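Local structure of peptidoglycan-N-acetylmuramic acid deacetylase PdaC (Bacillus subtilis subsp. subtilis str. 168, 6H8N) at residues P20-T25 against P52-R57; G62-N67 against T185-E190; T103-P108 against M122-W127. The protein catalyses the removal of acetyl groups from N-acetylmuramic acid residues of peptidoglycan, represented here by its zinc-binding C-terminal polysaccharide deacetylase domain. The protein carries 1 engineered substitution. All coordinates share one frame; numbering follows the deposited sequence. Where two conformers were deposited one is given.

Overall arrangement
Contact 1 closes before contact 2 opens, whereas both segments of contact 3 lie between those of contact 2. Contact 1 is buried although farthest from the chain centre (about 14 Å between centres, against 7 and 9 Å), and is purely van der Waals, joining the starts of helices 22-35 and 52-60. Helix 52-60 leads into strand 64-67, where Leu55 packs on Val65 of contact 2. Contacts 2 and 3 are partly buried. In contact 2 a strand carboxylate meets the start of helix 186-197; contact 3 buries the most surface, 585 Å² against 201 and 183 Å², combining backbone pairing, apolar packing and arginine bonds. They adjoin where Asn67 O probably accepts from Arg106 N.

Contact 1: residues P20-T25 against P52-R57; sequences PNPATT and PETLIR
Thr54 presses its side chain between Pro20 of the loop and Pro22 and Thr25 in the first turn of helix 22-35. Its CB lies 3.8 Å from Pro20 CB. Beyond it the two branches part: the methyl CG2 reaches 3.6 Å from Pro20 CB and 3.8 Å from Thr25 CG2, whereas the hydroxyl OG1 meets Pro22 CG at 3.7 Å. This division follows from the torsion, chi1 -51°, which sets CG2 anti to the backbone N and facing the apolar notch. Thr25 also holds CG2 anti to its backbone N, and the two side chains meet at an oblique angle, methyl to methyl. The Thr25 hydroxyl faces other partners, accepting a hydrogen bond from Asn21 N (N to OG1 2.9 Å, N-H...O angle 166°) and bonding to the Asp160 carboxylate. At the outer margin Glu53 bends back until OE2 comes within 4.1 Å of Pro22 CG. No hydrogen bond crosses between the segments; the evidence is for packing alone. Asn21 occupies the N-cap position of helix 22-35, though its side chain makes no capping bond. Pro20, preceded by a cis peptide bond, closes the Asp-Gly-Pro sequence that begins with the zinc ligand Asp18, part of the signature of NodB-type deacetylases.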
ATOM      1  N   PRO A  20       7.864  -4.940  -6.645  1.00  9.29           N
ATOM      2  CA  PRO A  20       7.962  -4.085  -7.832  1.00 10.24           C
ATOM      3  C   PRO A  20       7.963  -4.841  -9.142  1.00  9.65           C
ATOM      4  O   PRO A  20       8.418  -5.984  -9.242  1.00 10.94           O
ATOM      5  CB  PRO A  20       9.320  -3.402  -7.654  1.00 11.09           C
ATOM      6  CG  PRO A  20      10.095  -4.318  -6.790  1.00 11.56           C
ATOM      7  CD  PRO A  20       9.111  -4.935  -5.863  1.00 10.67           C
ATOM      8  N   ASN A  21       7.447  -4.174 -10.171  1.00 10.47           N
ATOM      9  CA  ASN A  21       7.513  -4.650 -11.547  1.00 11.31           C
ATOM     10  C   ASN A  21       7.778  -3.410 -12.381  1.00 11.15           C
ATOM     11  O   ASN A  21       6.850  -2.625 -12.623  1.00 11.97           O
ATOM     12  CB  ASN A  21       6.190  -5.293 -11.943  1.00 13.15           C
ATOM     13  CG  ASN A  21       6.247  -5.892 -13.296  1.00 16.90           C
ATOM     14  OD1 ASN A  21       7.179  -6.617 -13.598  1.00 19.53           O
ATOM     15  ND2 ASN A  21       5.275  -5.579 -14.146  1.00 17.03           N
ATOM     16  N   PRO A  22       9.014  -3.180 -12.828  1.00 11.78           N
ATOM     17  CA  PRO A  22       9.323  -1.869 -13.437  1.00 12.21           C
ATOM     18  C   PRO A  22       8.310  -1.359 -14.448  1.00 12.22           C
ATOM     19  O   PRO A  22       7.890  -0.203 -14.353  1.00 13.11           O
ATOM     20  CB  PRO A  22      10.718  -2.096 -14.024  1.00 14.79           C
ATOM     21  CG  PRO A  22      11.349  -3.056 -13.074  1.00 15.30           C
ATOM     22  CD  PRO A  22      10.236  -3.988 -12.644  1.00 13.36           C
ATOM     23  N   ALA A  23       7.885  -2.190 -15.402  1.00 11.56           N
ATOM     24  CA  ALA A  23       7.046  -1.689 -16.476  1.00 13.61           C
ATOM     25  C   ALA A  23       5.760  -1.082 -15.941  1.00 16.29           C
ATOM     26  O   ALA A  23       5.273  -0.080 -16.479  1.00 21.57           O
ATOM     27  CB  ALA A  23       6.748  -2.803 -17.473  1.00 16.31           C
ATOM     28  N   THR A  24       5.183  -1.669 -14.896  1.00 11.47           N
ATOM     29  CA  THR A  24       3.932  -1.169 -14.345  1.00 12.73           C
ATOM     30  C   THR A  24       4.161  -0.260 -13.140  1.00 10.84           C
ATOM     31  O   THR A  24       3.576   0.826 -13.067  1.00 11.54           O
ATOM     32  CB  THR A  24       3.020  -2.341 -13.982  1.00 12.99           C
ATOM     33  OG1 THR A  24       3.742  -3.273 -13.175  1.00 12.55           O
ATOM     34  CG2 THR A  24       2.555  -3.062 -15.229  1.00 17.14           C
ATOM     35  N   THR A  25       5.042  -0.650 -12.216  1.00 11.00           N
ATOM     36  CA  THR A  25       5.319   0.174 -11.048  1.00  9.63           C
ATOM     37  C   THR A  25       5.868   1.536 -11.434  1.00 10.74           C
ATOM     38  O   THR A  25       5.484   2.549 -10.844  1.00 10.42           O
ATOM     39  CB  THR A  25       6.285  -0.552 -10.113  1.00 10.50           C
ATOM     40  OG1 THR A  25       5.783  -1.866  -9.830  1.00 11.11           O
ATOM     41  CG2 THR A  25       6.484   0.231  -8.816  1.00 11.09           C
ATOM     42  N   PRO A  52      15.964  -3.953  -7.440  1.00 11.35           N
ATOM     43  CA  PRO A  52      16.307  -3.062  -6.315  1.00 10.51           C
ATOM     44  C   PRO A  52      16.180  -1.594  -6.672  1.00 11.82           C
ATOM     45  O   PRO A  52      15.839  -0.763  -5.809  1.00 11.86           O
ATOM     46  CB  PRO A  52      17.759  -3.448  -6.000  1.00 11.86           C
ATOM     47  CG  PRO A  52      18.281  -4.072  -7.283  1.00 12.69           C
ATOM     48  CD  PRO A  52      17.093  -4.807  -7.829  1.00 12.12           C
ATOM     49  N   GLU A  53      16.448  -1.241  -7.935  1.00 12.34           N
ATOM     50  CA  GLU A  53      16.328   0.150  -8.367  1.00 12.89           C
ATOM     51  C   GLU A  53      14.924   0.699  -8.152  1.00 11.82           C
ATOM     52  O   GLU A  53      14.751   1.900  -7.900  1.00 12.05           O
ATOM     53  CB  GLU A  53      16.688   0.258  -9.861  1.00 16.78           C
ATOM     54  CG  GLU A  53      15.722  -0.470 -10.852  1.00 21.85           C
ATOM     55  CD  GLU A  53      15.944  -2.001 -10.987  1.00 22.93           C
ATOM     56  OE1 GLU A  53      16.828  -2.619 -10.330  1.00 17.80           O
ATOM     57  OE2 GLU A  53      15.199  -2.584 -11.806  1.00 36.62           O
ATOM     58  N   THR A  54      13.907  -0.141  -8.297  1.00 10.93           N
ATOM     59  CA  THR A  54      12.543   0.335  -8.176  1.00 10.37           C
ATOM     60  C   THR A  54      12.173   0.577  -6.719  1.00  9.33           C
ATOM     61  O   THR A  54      11.433   1.517  -6.425  1.00  9.49           O
ATOM     62  CB  THR A  54      11.617  -0.664  -8.862  1.00 10.85           C
ATOM     63  OG1 THR A  54      12.109  -0.932 -10.190  1.00 13.58           O
ATOM     64  CG2 THR A  54      10.218  -0.116  -8.964  1.00 11.89           C
ATOM     65  N   LEU A  55      12.715  -0.224  -5.801  1.00  9.58           N
ATOM     66  CA  LEU A  55      12.564   0.075  -4.375  1.00  9.30           C
ATOM     67  C   LEU A  55      13.174   1.432  -4.054  1.00  9.52           C
ATOM     68  O   LEU A  55      12.564   2.254  -3.368  1.00  9.06           O
ATOM     69  CB  LEU A  55      13.247  -1.010  -3.538  1.00  9.69           C
ATOM     70  CG  LEU A  55      13.342  -0.710  -2.054  1.00 10.24           C
ATOM     71  CD1 LEU A  55      11.971  -0.619  -1.420  1.00 13.04           C
ATOM     72  CD2 LEU A  55      14.198  -1.730  -1.353  1.00 10.39           C
ATOM     73  N   ILE A  56      14.401   1.676  -4.526  1.00  9.71           N
ATOM     74  CA  ILE A  56      15.021   2.966  -4.268  1.00  9.88           C
ATOM     75  C   ILE A  56      14.166   4.098  -4.821  1.00  9.96           C
ATOM     76  O   ILE A  56      13.962   5.113  -4.151  1.00 10.20           O
ATOM     77  CB  ILE A  56      16.473   3.002  -4.799  1.00 10.24           C
ATOM     78  CG1 ILE A  56      17.363   1.986  -4.074  1.00 11.50           C
ATOM     79  CG2 ILE A  56      17.040   4.418  -4.695  1.00 12.58           C
ATOM     80  CD1 ILE A  56      17.496   2.221  -2.603  1.00 12.10           C
ATOM     81  N   ARG A  57      13.662   3.948  -6.046  1.00  9.70           N
ATOM     82  CA  ARG A  57      12.868   5.017  -6.635  1.00 10.91           C
ATOM     83  C   ARG A  57      11.607   5.308  -5.818  1.00 10.44           C
ATOM     84  O   ARG A  57      11.274   6.472  -5.560  1.00 10.88           O
ATOM     85  CB  ARG A  57      12.507   4.699  -8.086  1.00 11.01           C
ATOM     86  CG  ARG A  57      11.751   5.848  -8.732  1.00 13.46           C
ATOM     87  CD  ARG A  57      11.400   5.673 -10.209  1.00 12.62           C
ATOM     88  NE  ARG A  57      10.516   6.789 -10.483  1.00 12.61           N
ATOM     89  CZ  ARG A  57       9.546   6.838 -11.386  1.00 12.81           C
ATOM     90  NH1 ARG A  57       9.345   5.834 -12.225  1.00 14.24           N
ATOM     91  NH2 ARG A  57       8.768   7.908 -11.421  1.00 13.63           N
TER

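Contact 2: residues G62-N67 against T185-E190; sequences GNEVGN and TVSQLE
Ser187 OG donates a hydrogen bond of 2.6 Å to Glu64 OE2, the shortest polar bond between the segments. The other carboxylate oxygen, Glu64 OE1, takes the backbone N of Ser187 at 2.9 Å, nearly straight at 167°. Both oxygens use their syn lone pairs, so the carboxylate spans the hydroxyl and the amide of a single residue, and its rotation is fixed at two points. The acid sits at the N-terminus of helix 186-197, which opens with a capping box of Thr185 and Gln188. Here the positive end of the helix dipole would probably favour the ionised form of Glu64. The acid gets there by an extended chain, CG lying anti to the backbone N (chi1 -176°), which carries the carboxylate from strand 64-67 to the helix start. On the way Glu64 CB packs against the methyl CG2 of Thr185 at 3.8 Å. Within the box, Gln188 N donates to Thr185 OG1 at 3.0 Å, and Thr185 N returns a bond to Gln188 OE1 at 2.9 Å, approaching from above the carbonyl plane. Val186 N is taken by Thr40 OG1 of the neighbouring strand 40-43. A water joins the two segments, donating to Gly62 O at 2.7 Å and weakly accepting from Gln188 NE2 at 3.2 Å.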
ATOM      1  N   GLY A  62       9.083   9.582  -2.005  1.00  9.97           N
ATOM      2  CA  GLY A  62       8.237   9.882  -0.881  1.00 10.33           C
ATOM      3  C   GLY A  62       7.161   8.868  -0.580  1.00  9.64           C
ATOM      4  O   GLY A  62       6.303   9.134   0.258  1.00 12.23           O
ATOM      5  N   ASN A  63       7.173   7.721  -1.231  1.00  9.72           N
ATOM      6  CA  ASN A  63       6.175   6.695  -0.989  1.00  8.47           C
ATOM      7  C   ASN A  63       6.598   5.789   0.158  1.00  9.22           C
ATOM      8  O   ASN A  63       7.782   5.678   0.493  1.00 11.24           O
ATOM      9  CB  ASN A  63       5.947   5.929  -2.279  1.00  9.39           C
ATOM     10  CG  ASN A  63       5.542   6.851  -3.389  1.00  8.77           C
ATOM     11  OD1 ASN A  63       4.425   7.392  -3.374  1.00  9.67           O
ATOM     12  ND2 ASN A  63       6.430   7.054  -4.366  1.00  9.42           N
ATOM     13  N   GLU A  64       5.615   5.154   0.770  1.00  8.28           N
ATOM     14  CA  GLU A  64       5.846   4.243   1.873  1.00  8.53           C
ATOM     15  C   GLU A  64       5.950   2.827   1.320  1.00  8.25           C
ATOM     16  O   GLU A  64       5.296   2.488   0.325  1.00  8.48           O
ATOM     17  CB  GLU A  64       4.715   4.346   2.904  1.00  9.71           C
ATOM     18  CG  GLU A  64       4.937   3.490   4.140  1.00  9.24           C
ATOM     19  CD  GLU A  64       4.002   3.810   5.279  1.00 12.13           C
ATOM     20  OE1 GLU A  64       2.914   4.351   5.067  1.00 10.08           O
ATOM     21  OE2 GLU A  64       4.369   3.488   6.443  1.00 13.95           O
ATOM     22  N   VAL A  65       6.783   2.007   1.955  1.00  8.63           N
ATOM     23  CA  VAL A  65       6.994   0.623   1.555  1.00  7.91           C
ATOM     24  C   VAL A  65       6.610  -0.287   2.705  1.00  7.94           C
ATOM     25  O   VAL A  65       7.090  -0.119   3.835  1.00  9.11           O
ATOM     26  CB  VAL A  65       8.444   0.376   1.121  1.00  9.14           C
ATOM     27  CG1 VAL A  65       8.692  -1.112   0.846  1.00 10.50           C
ATOM     28  CG2 VAL A  65       8.748   1.205  -0.098  1.00  9.73           C
ATOM     29  N   GLY A  66       5.774  -1.281   2.400  1.00  7.58           N
ATOM     30  CA  GLY A  66       5.384  -2.300   3.345  1.00  8.26           C
ATOM     31  C   GLY A  66       5.812  -3.677   2.866  1.00  8.58           C
ATOM     32  O   GLY A  66       6.198  -3.866   1.719  1.00  8.48           O
ATOM     33  N   ASN A  67       5.742  -4.637   3.775  1.00  8.81           N
ATOM     34  CA  ASN A  67       6.206  -5.998   3.543  1.00  9.02           C
ATOM     35  C   ASN A  67       5.042  -6.889   3.116  1.00  8.85           C
ATOM     36  O   ASN A  67       4.032  -6.954   3.816  1.00  9.16           O
ATOM     37  CB  ASN A  67       6.806  -6.475   4.873  1.00  9.24           C
ATOM     38  CG  ASN A  67       7.448  -7.845   4.818  1.00  9.95           C
ATOM     39  OD1 ASN A  67       6.916  -8.806   4.252  1.00  9.94           O
ATOM     40  ND2 ASN A  67       8.585  -7.964   5.487  1.00  9.86           N
ATOM     41  N   THR A 185       0.083   8.287   2.332  1.00  9.02           N
ATOM     42  CA  THR A 185       0.542   6.948   2.657  1.00  8.89           C
ATOM     43  C   THR A 185      -0.329   6.360   3.767  1.00  9.09           C
ATOM     44  O   THR A 185      -1.110   7.056   4.429  1.00  8.93           O
ATOM     45  CB  THR A 185       1.993   6.965   3.132  1.00  8.48           C
ATOM     46  OG1 THR A 185       2.043   7.650   4.391  1.00  9.79           O
ATOM     47  CG2 THR A 185       2.912   7.632   2.126  1.00 10.27           C
ATOM     48  N   VAL A 186      -0.190   5.058   3.979  1.00  8.45           N
ATOM     49  CA  VAL A 186      -0.933   4.401   5.050  1.00  9.07           C
ATOM     50  C   VAL A 186      -0.619   5.028   6.404  1.00 10.59           C
ATOM     51  O   VAL A 186      -1.524   5.292   7.213  1.00  9.39           O
ATOM     52  CB  VAL A 186      -0.681   2.882   5.017  1.00  9.06           C
ATOM     53  CG1 VAL A 186      -1.150   2.181   6.301  1.00 11.36           C
ATOM     54  CG2 VAL A 186      -1.351   2.270   3.810  1.00 10.40           C
ATOM     55  N   SER A 187       0.658   5.267   6.685  1.00 10.31           N
ATOM     56  CA  SER A 187       1.017   5.876   7.969  1.00 10.30           C
ATOM     57  C   SER A 187       0.502   7.309   8.079  1.00 11.82           C
ATOM     58  O   SER A 187       0.100   7.742   9.167  1.00 11.37           O
ATOM     59  CB  SER A 187       2.522   5.790   8.182  1.00 12.70           C
ATOM     60  OG  SER A 187       2.884   4.424   8.339  1.00 13.61           O
ATOM     61  N   GLN A 188       0.492   8.064   6.974  1.00  9.63           N
ATOM     62  CA  GLN A 188      -0.052   9.411   7.012  1.00 10.13           C
ATOM     63  C   GLN A 188      -1.547   9.383   7.277  1.00 10.45           C
ATOM     64  O   GLN A 188      -2.070  10.249   7.987  1.00 10.64           O
ATOM     65  CB  GLN A 188       0.248  10.141   5.714  1.00 10.18           C
ATOM     66  CG  GLN A 188       1.692  10.579   5.589  1.00 11.28           C
ATOM     67  CD  GLN A 188       2.085  11.005   4.189  1.00 15.38           C
ATOM     68  OE1 GLN A 188       1.373  10.782   3.210  1.00 11.82           O
ATOM     69  NE2 GLN A 188       3.265  11.612   4.082  1.00 24.21           N
ATOM     70  N   LEU A 189      -2.256   8.403   6.714  1.00  9.75           N
ATOM     71  CA  LEU A 189      -3.683   8.283   6.979  1.00 10.28           C
ATOM     72  C   LEU A 189      -3.934   7.976   8.455  1.00 11.00           C
ATOM     73  O   LEU A 189      -4.839   8.559   9.071  1.00 11.34           O
ATOM     74  CB  LEU A 189      -4.266   7.197   6.087  1.00 11.28           C
ATOM     75  CG  LEU A 189      -5.733   6.856   6.364  1.00 13.64           C
ATOM     76  CD1 LEU A 189      -6.619   8.060   6.160  1.00 17.74           C
ATOM     77  CD2 LEU A 189      -6.152   5.662   5.496  1.00 14.03           C
ATOM     78  N   GLU A 190      -3.149   7.068   9.041  1.00 10.80           N
ATOM     79  CA  GLU A 190      -3.260   6.793  10.473  1.00 12.92           C
ATOM     80  C   GLU A 190      -3.102   8.070  11.278  1.00 11.43           C
ATOM     81  O   GLU A 190      -3.836   8.301  12.253  1.00 13.14           O
ATOM     82  CB  GLU A 190      -2.197   5.777  10.910  1.00 15.04           C
ATOM     83  CG  GLU A 190      -2.397   4.346  10.429  1.00 19.06           C
ATOM     84  CD  GLU A 190      -1.290   3.408  10.925  1.00 31.53           C
ATOM     85  OE1 GLU A 190      -1.354   2.183  10.649  1.00 32.91           O
ATOM     86  OE2 GLU A 190      -0.356   3.898  11.607  1.00 33.36           O
TER
HETATM   87  O   HOH W   1       5.552  11.157   1.877  1.00 24.94           O

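Contact 3: residues T103-P108 against M122-W127; sequences TLVRPP and MDVALW
Arg106, Val105 and Met122 bury the most surface here, each meeting the opposite segment differently. Val105 supplies backbone pairing and a side-chain surface. Its N donates to Asp123 O at 2.9 Å and its O accepts from Ala125 N, also at 2.9 Å; with Asp123 N bonded to Thr103 O, these bonds define a short parallel pair, the two strands of a beta-alpha-beta unit joined by helix 114-120. On the side chain, Val105 CG1 lies 3.7 Å from Met122 CB and also touches Val124 CG2. Met122 crosses Val105 at about a right angle: SD passes near Val105 CB, and a bend at the last torsion brings CE within 3.5 Å of Leu104 O. Arg106 continues past the strand ends. It runs extended from the backbone and then turns at chi3 (-80°), directing NE to Ala125 O at 2.9 Å, nearly linear (N-H...O angle 173°), with the oxygen at the edge of the guanidinium, close to its plane. NH2 makes a weak bond to Leu126 O. Over one guanidinium face sits Trp127 CE3, 3.8 Å from NE; the planes are 80° apart, so the indole presents its edge. Arg106 lies between the ends of the strand pair and the zinc site, where its O accepts from the ligand His68. NE and NH2 are directed to main-chain carbonyls, and NH1 to Thr15 OG1 and the OG of the engineered Ser17, so the rotation of the guanidinium is restricted in this variant.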
ATOM      1  N   THR A 103       7.538  -0.896   8.678  1.00 11.27           N
ATOM      2  CA  THR A 103       6.747  -1.146   9.872  1.00 12.74           C
ATOM      3  C   THR A 103       5.402  -1.778   9.565  1.00 12.09           C
ATOM      4  O   THR A 103       4.772  -2.324  10.479  1.00 13.52           O
ATOM      5  CB  THR A 103       6.507   0.157  10.642  1.00 15.54           C
ATOM      6  OG1 THR A 103       5.806   1.057   9.808  1.00 17.11           O
ATOM      7  CG2 THR A 103       7.826   0.797  11.060  1.00 21.96           C
ATOM      8  N   LEU A 104       4.971  -1.760   8.305  1.00  9.83           N
ATOM      9  CA  LEU A 104       3.677  -2.283   7.892  1.00 10.11           C
ATOM     10  C   LEU A 104       3.862  -3.622   7.203  1.00  9.21           C
ATOM     11  O   LEU A 104       4.749  -3.780   6.357  1.00  9.98           O
ATOM     12  CB  LEU A 104       2.995  -1.333   6.907  1.00 10.71           C
ATOM     13  CG  LEU A 104       2.802   0.113   7.345  1.00 10.49           C
ATOM     14  CD1 LEU A 104       2.236   0.933   6.199  1.00 13.85           C
ATOM     15  CD2 LEU A 104       1.889   0.174   8.543  1.00 14.15           C
ATOM     16  N   VAL A 105       2.995  -4.577   7.530  1.00 10.21           N
ATOM     17  CA  VAL A 105       2.969  -5.864   6.855  1.00 10.13           C
ATOM     18  C   VAL A 105       1.572  -6.094   6.298  1.00  9.66           C
ATOM     19  O   VAL A 105       0.571  -5.746   6.936  1.00 10.68           O
ATOM     20  CB  VAL A 105       3.405  -7.015   7.791  1.00 11.16           C
ATOM     21  CG1 VAL A 105       2.447  -7.189   8.961  1.00 12.11           C
ATOM     22  CG2 VAL A 105       3.578  -8.333   7.016  1.00 12.27           C
ATOM     23  N   ARG A 106       1.510  -6.668   5.102  1.00  9.92           N
ATOM     24  CA  ARG A 106       0.241  -7.021   4.471  1.00  9.69           C
ATOM     25  C   ARG A 106       0.312  -8.498   4.115  1.00  9.58           C
ATOM     26  O   ARG A 106       0.937  -8.869   3.110  1.00  9.90           O
ATOM     27  CB  ARG A 106      -0.009  -6.155   3.254  1.00  9.50           C
ATOM     28  CG  ARG A 106      -1.293  -6.486   2.526  1.00 10.16           C
ATOM     29  CD  ARG A 106      -1.584  -5.473   1.451  1.00 10.81           C
ATOM     30  NE  ARG A 106      -2.185  -4.253   1.967  1.00 10.14           N
ATOM     31  CZ  ARG A 106      -2.545  -3.228   1.207  1.00  9.66           C
ATOM     32  NH1 ARG A 106      -2.318  -3.252  -0.105  1.00  9.73           N
ATOM     33  NH2 ARG A 106      -3.144  -2.182   1.751  1.00  9.09           N
ATOM     34  N   PRO A 107      -0.280  -9.376   4.920  1.00 10.26           N
ATOM     35  CA  PRO A 107      -0.190 -10.814   4.639  1.00 10.46           C
ATOM     36  C   PRO A 107      -0.875 -11.140   3.328  1.00 10.58           C
ATOM     37  O   PRO A 107      -1.983 -10.648   3.082  1.00 11.27           O
ATOM     38  CB  PRO A 107      -0.946 -11.438   5.816  1.00 12.44           C
ATOM     39  CG  PRO A 107      -0.755 -10.449   6.939  1.00 16.83           C
ATOM     40  CD  PRO A 107      -0.877  -9.106   6.236  1.00 13.41           C
ATOM     41  N   PRO A 108      -0.262 -11.964   2.477  1.00 10.01           N
ATOM     42  CA  PRO A 108      -0.912 -12.379   1.224  1.00 11.25           C
ATOM     43  C   PRO A 108      -2.328 -12.883   1.454  1.00 10.86           C
ATOM     44  O   PRO A 108      -2.600 -13.641   2.395  1.00 11.36           O
ATOM     45  CB  PRO A 108       0.004 -13.490   0.719  1.00 11.17           C
ATOM     46  CG  PRO A 108       1.365 -13.040   1.190  1.00 12.12           C
ATOM     47  CD  PRO A 108       1.107 -12.502   2.563  1.00 11.10           C
ATOM     48  N   MET A 122       4.685  -6.327  13.742  1.00 20.15           N
ATOM     49  CA  MET A 122       4.517  -5.302  12.726  1.00 18.53           C
ATOM     50  C   MET A 122       3.064  -4.876  12.731  1.00 14.21           C
ATOM     51  O   MET A 122       2.201  -5.564  13.267  1.00 21.06           O
ATOM     52  CB  MET A 122       4.924  -5.815  11.337  1.00 16.22           C
ATOM     53  CG  MET A 122       6.409  -6.178  11.256  1.00 16.53           C
ATOM     54  SD  MET A 122       6.939  -6.740   9.636  1.00 16.57           S
ATOM     55  CE  MET A 122       6.941  -5.221   8.703  1.00 10.87           C
ATOM     56  N   ASP A 123       2.791  -3.742  12.108  1.00 13.62           N
ATOM     57  CA  ASP A 123       1.444  -3.190  11.972  0.52 14.35           C
ATOM     58  C   ASP A 123       0.787  -3.817  10.739  1.00 14.40           C
ATOM     59  O   ASP A 123       1.278  -3.620   9.620  1.00 14.11           O
ATOM     60  CB  ASP A 123       1.623  -1.678  11.788  0.52 16.95           C
ATOM     61  CG  ASP A 123       0.321  -0.918  11.575  0.52 21.83           C
ATOM     62  OD1 ASP A 123      -0.742  -1.540  11.395  0.52 27.14           O
ATOM     63  OD2 ASP A 123       0.389   0.336  11.578  0.52 24.87           O
ATOM     64  N   VAL A 124      -0.300  -4.561  10.929  1.00 12.78           N
ATOM     65  CA  VAL A 124      -0.988  -5.234   9.828  1.00 12.64           C
ATOM     66  C   VAL A 124      -1.857  -4.224   9.104  1.00 12.84           C
ATOM     67  O   VAL A 124      -2.732  -3.600   9.713  1.00 18.21           O
ATOM     68  CB  VAL A 124      -1.838  -6.396  10.355  1.00 14.30           C
ATOM     69  CG1 VAL A 124      -2.660  -7.006   9.233  1.00 15.07           C
ATOM     70  CG2 VAL A 124      -0.932  -7.455  11.018  1.00 17.16           C
ATOM     71  N   ALA A 125      -1.625  -4.054   7.803  1.00 10.73           N
ATOM     72  CA  ALA A 125      -2.278  -3.028   6.999  1.00 11.26           C
ATOM     73  C   ALA A 125      -3.017  -3.699   5.851  1.00 11.38           C
ATOM     74  O   ALA A 125      -2.396  -4.141   4.878  1.00 10.41           O
ATOM     75  CB  ALA A 125      -1.244  -2.053   6.460  1.00 12.14           C
ATOM     76  N   LEU A 126      -4.339  -3.777   5.970  1.00 10.65           N
ATOM     77  CA  LEU A 126      -5.181  -4.350   4.930  1.00 12.03           C
ATOM     78  C   LEU A 126      -5.849  -3.233   4.136  1.00 11.44           C
ATOM     79  O   LEU A 126      -5.172  -2.267   3.780  1.00 11.31           O
ATOM     80  CB  LEU A 126      -6.128  -5.390   5.524  1.00 13.03           C
ATOM     81  CG  LEU A 126      -5.392  -6.540   6.234  1.00 13.34           C
ATOM     82  CD1 LEU A 126      -6.393  -7.581   6.685  1.00 19.90           C
ATOM     83  CD2 LEU A 126      -4.297  -7.182   5.384  1.00 17.61           C
ATOM     84  N   TRP A 127      -7.133  -3.341   3.805  1.00 10.53           N
ATOM     85  CA  TRP A 127      -7.723  -2.404   2.852  1.00  9.86           C
ATOM     86  C   TRP A 127      -9.240  -2.395   3.019  1.00 10.36           C
ATOM     87  O   TRP A 127      -9.823  -3.296   3.635  1.00 10.92           O
ATOM     88  CB  TRP A 127      -7.353  -2.773   1.415  1.00  9.73           C
ATOM     89  CG  TRP A 127      -7.773  -4.151   1.085  1.00  9.63           C
ATOM     90  CD1 TRP A 127      -8.998  -4.537   0.632  1.00 10.79           C
ATOM     91  CD2 TRP A 127      -7.001  -5.348   1.230  1.00  9.25           C
ATOM     92  NE1 TRP A 127      -9.040  -5.896   0.487  1.00 10.72           N
ATOM     93  CE2 TRP A 127      -7.827  -6.426   0.850  1.00  9.79           C
ATOM     94  CE3 TRP A 127      -5.689  -5.617   1.636  1.00 10.30           C
ATOM     95  CZ2 TRP A 127      -7.382  -7.752   0.873  1.00 10.91           C
ATOM     96  CZ3 TRP A 127      -5.255  -6.920   1.647  1.00 11.16           C
ATOM     97  CH2 TRP A 127      -6.103  -7.980   1.266  1.00 10.39           C
TER
HETATM   98  O   HOH W   2       3.569   1.352  11.475  1.00 25.81           O